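Local structure of protein ApaG (Shewanella oneidensis, 1TZA) at residues F30-T35 with R49-T54. The protein is of unknown function, belonging to the ApaG family, whose domain is grouped with the immunoglobulin-like E-set beta-sandwich folds. Sequence-based numbering, arbitrary orientation.
Sequences FSYTIT and RHWIIT
Tyr32 and Trp51 meet in the core between two beta sheets. The backbones of 30-35 and 49-54 stay well apart here, no pair of their CA atoms being closer than the 12.1 Å between Ile34 CA and Arg49 CA, so large side chains must span the gap. In Tyr32, CB points toward strand 44-55, and CG is set between its own backbone N and carbonyl carbon (chi1 56°); the ring then runs past the indole, the two side chains heading in opposite directions. Along one side of the phenol, CE1 comes within 4.1 Å of Trp51 CZ2; the six-membered rings are tilted obliquely, with planes at 58° and centroids 5.5 Å apart. At the tip, Tyr32 OH lies 4.0 Å from Trp51 CE2 and 3.6 Å from Trp51 NE1, without a direct hydrogen bond. A water joins them instead: its oxygen is hydrogen-bonded to Tyr32 OH at 2.8 Å and accepts a hydrogen bond from Trp51 NE1 at 2.9 Å. It lies in the plane of both rings, at their edges, so one water serves polar groups of two buried residues. Tyrosine and tryptophan suit these places because each brings a broad apolar surface with a polar atom at its rim. Ile34 adds a purely apolar contact, its CD1 reaching the indole edge near the ring plane, 4.1 Å from Trp51 CH2; a branched aliphatic chain fits this hydrocarbon end of the indole, away from NE1. Strand 28-38 runs between 8-19 and 79-89 in one antiparallel sheet, while strand 44-55 belongs to the facing sheet. Met96 of strand 93-104 packs on both aromatic residues. Glu18 of the second subunit packs on Tyr32 and forms a salt bridge with Arg49, so this part of the sandwich core adjoins the subunit interface.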
ATOM      1  N   PHE A  30      -4.040  -3.841   2.446  1.00  3.26           N
ATOM      2  CA  PHE A  30      -3.788  -3.317   3.782  1.00  4.16           C
ATOM      3  C   PHE A  30      -2.412  -2.676   3.846  1.00  2.99           C
ATOM      4  O   PHE A  30      -1.507  -3.045   3.107  1.00  4.59           O
ATOM      5  CB  PHE A  30      -3.809  -4.447   4.818  1.00  3.05           C
ATOM      6  CG  PHE A  30      -5.184  -4.955   5.149  1.00  8.37           C
ATOM      7  CD1 PHE A  30      -5.979  -4.290   6.090  1.00  7.98           C
ATOM      8  CD2 PHE A  30      -5.674  -6.121   4.552  1.00  4.72           C
ATOM      9  CE1 PHE A  30      -7.244  -4.783   6.435  1.00  8.27           C
ATOM     10  CE2 PHE A  30      -6.936  -6.621   4.888  1.00  5.52           C
ATOM     11  CZ  PHE A  30      -7.721  -5.951   5.834  1.00  4.59           C
ATOM     12  N   SER A  31      -2.257  -1.713   4.737  1.00  2.82           N
ATOM     13  CA  SER A  31      -0.965  -1.099   4.945  1.00  3.56           C
ATOM     14  C   SER A  31      -0.656  -1.374   6.407  1.00  6.38           C
ATOM     15  O   SER A  31      -1.576  -1.519   7.226  1.00  4.38           O
ATOM     16  CB  SER A  31      -1.009   0.417   4.728  1.00  4.16           C
ATOM     17  OG  SER A  31      -1.733   1.077   5.758  1.00  4.07           O
ATOM     18  N   TYR A  32       0.630  -1.488   6.723  1.00  7.21           N
ATOM     19  CA  TYR A  32       1.056  -1.670   8.100  1.00  9.46           C
ATOM     20  C   TYR A  32       2.273  -0.779   8.338  1.00 10.31           C
ATOM     21  O   TYR A  32       3.156  -0.661   7.481  1.00 11.15           O
ATOM     22  CB  TYR A  32       1.357  -3.149   8.423  1.00  8.61           C
ATOM     23  CG  TYR A  32       2.385  -3.830   7.547  1.00  6.12           C
ATOM     24  CD1 TYR A  32       3.743  -3.573   7.697  1.00  4.77           C
ATOM     25  CD2 TYR A  32       1.991  -4.754   6.584  1.00  5.30           C
ATOM     26  CE1 TYR A  32       4.688  -4.225   6.911  1.00  5.16           C
ATOM     27  CE2 TYR A  32       2.912  -5.409   5.799  1.00  3.32           C
ATOM     28  CZ  TYR A  32       4.264  -5.144   5.965  1.00  6.40           C
ATOM     29  OH  TYR A  32       5.183  -5.802   5.185  1.00  6.68           O
ATOM     30  N   THR A  33       2.279  -0.117   9.491  1.00 10.86           N
ATOM     31  CA  THR A  33       3.365   0.776   9.874  1.00  9.00           C
ATOM     32  C   THR A  33       4.044   0.181  11.098  1.00  9.44           C
ATOM     33  O   THR A  33       3.463   0.121  12.181  1.00  9.62           O
ATOM     34  CB  THR A  33       2.830   2.184  10.199  1.00  9.09           C
ATOM     35  OG1 THR A  33       2.168   2.721   9.045  1.00  6.74           O
ATOM     36  CG2 THR A  33       3.980   3.115  10.600  1.00  8.82           C
ATOM     37  N   ILE A  34       5.275  -0.278  10.902  1.00  9.42           N
ATOM     38  CA  ILE A  34       6.050  -0.907  11.956  1.00  9.30           C
ATOM     39  C   ILE A  34       7.005   0.092  12.597  1.00  9.42           C
ATOM     40  O   ILE A  34       7.612   0.916  11.915  1.00  9.57           O
ATOM     41  CB  ILE A  34       6.899  -2.088  11.397  1.00 10.33           C
ATOM     42  CG1 ILE A  34       6.058  -2.957  10.454  1.00 11.17           C
ATOM     43  CG2 ILE A  34       7.437  -2.944  12.542  1.00  9.35           C
ATOM     44  CD1 ILE A  34       4.951  -3.740  11.116  1.00 10.01           C
ATOM     45  N   THR A  35       7.117   0.019  13.916  1.00  9.55           N
ATOM     46  CA  THR A  35       8.032   0.874  14.660  1.00  9.08           C
ATOM     47  C   THR A  35       8.946  -0.099  15.377  1.00  8.87           C
ATOM     48  O   THR A  35       8.485  -0.960  16.131  1.00  7.98           O
ATOM     49  CB  THR A  35       7.310   1.752  15.695  1.00 11.07           C
ATOM     50  OG1 THR A  35       6.435   2.667  15.018  1.00 10.56           O
ATOM     51  CG2 THR A  35       8.330   2.551  16.519  1.00 12.55           C
ATOM     52  N   ARG A  49      13.984  -9.980   7.112  1.00 10.70           N
ATOM     53  CA  ARG A  49      12.640 -10.064   7.650  1.00 10.02           C
ATOM     54  C   ARG A  49      12.085 -11.402   7.214  1.00  9.64           C
ATOM     55  O   ARG A  49      12.503 -11.962   6.199  1.00  7.90           O
ATOM     56  CB  ARG A  49      11.751  -8.933   7.129  1.00  9.30           C
ATOM     57  CG  ARG A  49      11.541  -8.906   5.627  1.00 13.01           C
ATOM     58  CD  ARG A  49      10.472  -7.879   5.248  1.00 15.93           C
ATOM     59  NE  ARG A  49      10.760  -7.219   3.977  1.00 22.61           N
ATOM     60  CZ  ARG A  49      10.695  -7.801   2.784  1.00 22.88           C
ATOM     61  NH1 ARG A  49      10.344  -9.073   2.677  1.00 25.69           N
ATOM     62  NH2 ARG A  49      10.997  -7.110   1.699  1.00 25.59           N
ATOM     63  N   HIS A  50      11.161 -11.924   8.000  1.00  9.98           N
ATOM     64  CA  HIS A  50      10.530 -13.193   7.696  1.00 12.07           C
ATOM     65  C   HIS A  50       9.108 -13.091   8.212  1.00 11.39           C
ATOM     66  O   HIS A  50       8.875 -13.071   9.419  1.00 11.21           O
ATOM     67  CB  HIS A  50      11.265 -14.350   8.374  1.00 15.88           C
ATOM     68  CG  HIS A  50      10.609 -15.680   8.167  1.00 20.54           C
ATOM     69  ND1 HIS A  50      10.316 -16.180   6.914  1.00 23.15           N
ATOM     70  CD2 HIS A  50      10.157 -16.599   9.051  1.00 21.49           C
ATOM     71  CE1 HIS A  50       9.709 -17.345   7.038  1.00 22.80           C
ATOM     72  NE2 HIS A  50       9.599 -17.623   8.324  1.00 22.49           N
ATOM     73  N   TRP A  51       8.165 -13.004   7.282  1.00 10.64           N
ATOM     74  CA  TRP A  51       6.757 -12.874   7.609  1.00  9.90           C
ATOM     75  C   TRP A  51       5.974 -14.161   7.403  1.00  9.65           C
ATOM     76  O   TRP A  51       6.356 -15.023   6.615  1.00 10.39           O
ATOM     77  CB  TRP A  51       6.106 -11.788   6.740  1.00  8.12           C
ATOM     78  CG  TRP A  51       6.512 -10.369   7.032  1.00  9.04           C
ATOM     79  CD1 TRP A  51       7.182  -9.513   6.196  1.00  8.88           C
ATOM     80  CD2 TRP A  51       6.181  -9.610   8.200  1.00  7.47           C
ATOM     81  NE1 TRP A  51       7.277  -8.268   6.768  1.00  7.17           N
ATOM     82  CE2 TRP A  51       6.673  -8.298   7.999  1.00  7.44           C
ATOM     83  CE3 TRP A  51       5.515  -9.909   9.396  1.00  7.94           C
ATOM     84  CZ2 TRP A  51       6.514  -7.285   8.952  1.00  7.99           C
ATOM     85  CZ3 TRP A  51       5.358  -8.898  10.346  1.00 10.03           C
ATOM     86  CH2 TRP A  51       5.856  -7.604  10.117  1.00  9.18           C
ATOM     87  N   ILE A  52       4.877 -14.275   8.139  1.00  9.87           N
ATOM     88  CA  ILE A  52       3.958 -15.395   8.026  1.00  7.41           C
ATOM     89  C   ILE A  52       2.621 -14.674   7.985  1.00  6.66           C
ATOM     90  O   ILE A  52       2.216 -14.025   8.945  1.00  9.02           O
ATOM     91  CB  ILE A  52       4.018 -16.354   9.239  1.00  9.28           C
ATOM     92  CG1 ILE A  52       5.294 -17.199   9.172  1.00  8.16           C
ATOM     93  CG2 ILE A  52       2.795 -17.271   9.253  1.00  6.17           C
ATOM     94  CD1 ILE A  52       6.541 -16.454   9.571  1.00  9.84           C
ATOM     95  N   ILE A  53       1.957 -14.768   6.847  1.00  5.24           N
ATOM     96  CA  ILE A  53       0.690 -14.105   6.631  1.00  5.44           C
ATOM     97  C   ILE A  53      -0.411 -15.143   6.478  1.00  6.08           C
ATOM     98  O   ILE A  53      -0.302 -16.060   5.661  1.00  4.94           O
ATOM     99  CB  ILE A  53       0.787 -13.223   5.366  1.00  6.74           C
ATOM    100  CG1 ILE A  53       2.014 -12.303   5.498  1.00  6.78           C
ATOM    101  CG2 ILE A  53      -0.490 -12.421   5.176  1.00  2.87           C
ATOM    102  CD1 ILE A  53       2.379 -11.559   4.228  1.00 11.77           C
ATOM    103  N   THR A  54      -1.471 -14.986   7.267  1.00  5.83           N
ATOM    104  CA  THR A  54      -2.587 -15.919   7.256  1.00  6.43           C
ATOM    105  C   THR A  54      -3.933 -15.250   7.011  1.00  6.62           C
ATOM    106  O   THR A  54      -4.263 -14.264   7.670  1.00  7.75           O
ATOM    107  CB  THR A  54      -2.654 -16.664   8.602  1.00  7.11           C
ATOM    108  OG1 THR A  54      -1.361 -17.205   8.905  1.00  7.51           O
ATOM    109  CG2 THR A  54      -3.674 -17.794   8.547  1.00  7.07           C
TER
HETATM  110  O   HOH W   1       7.878  -5.656   5.768  1.00  1.00           O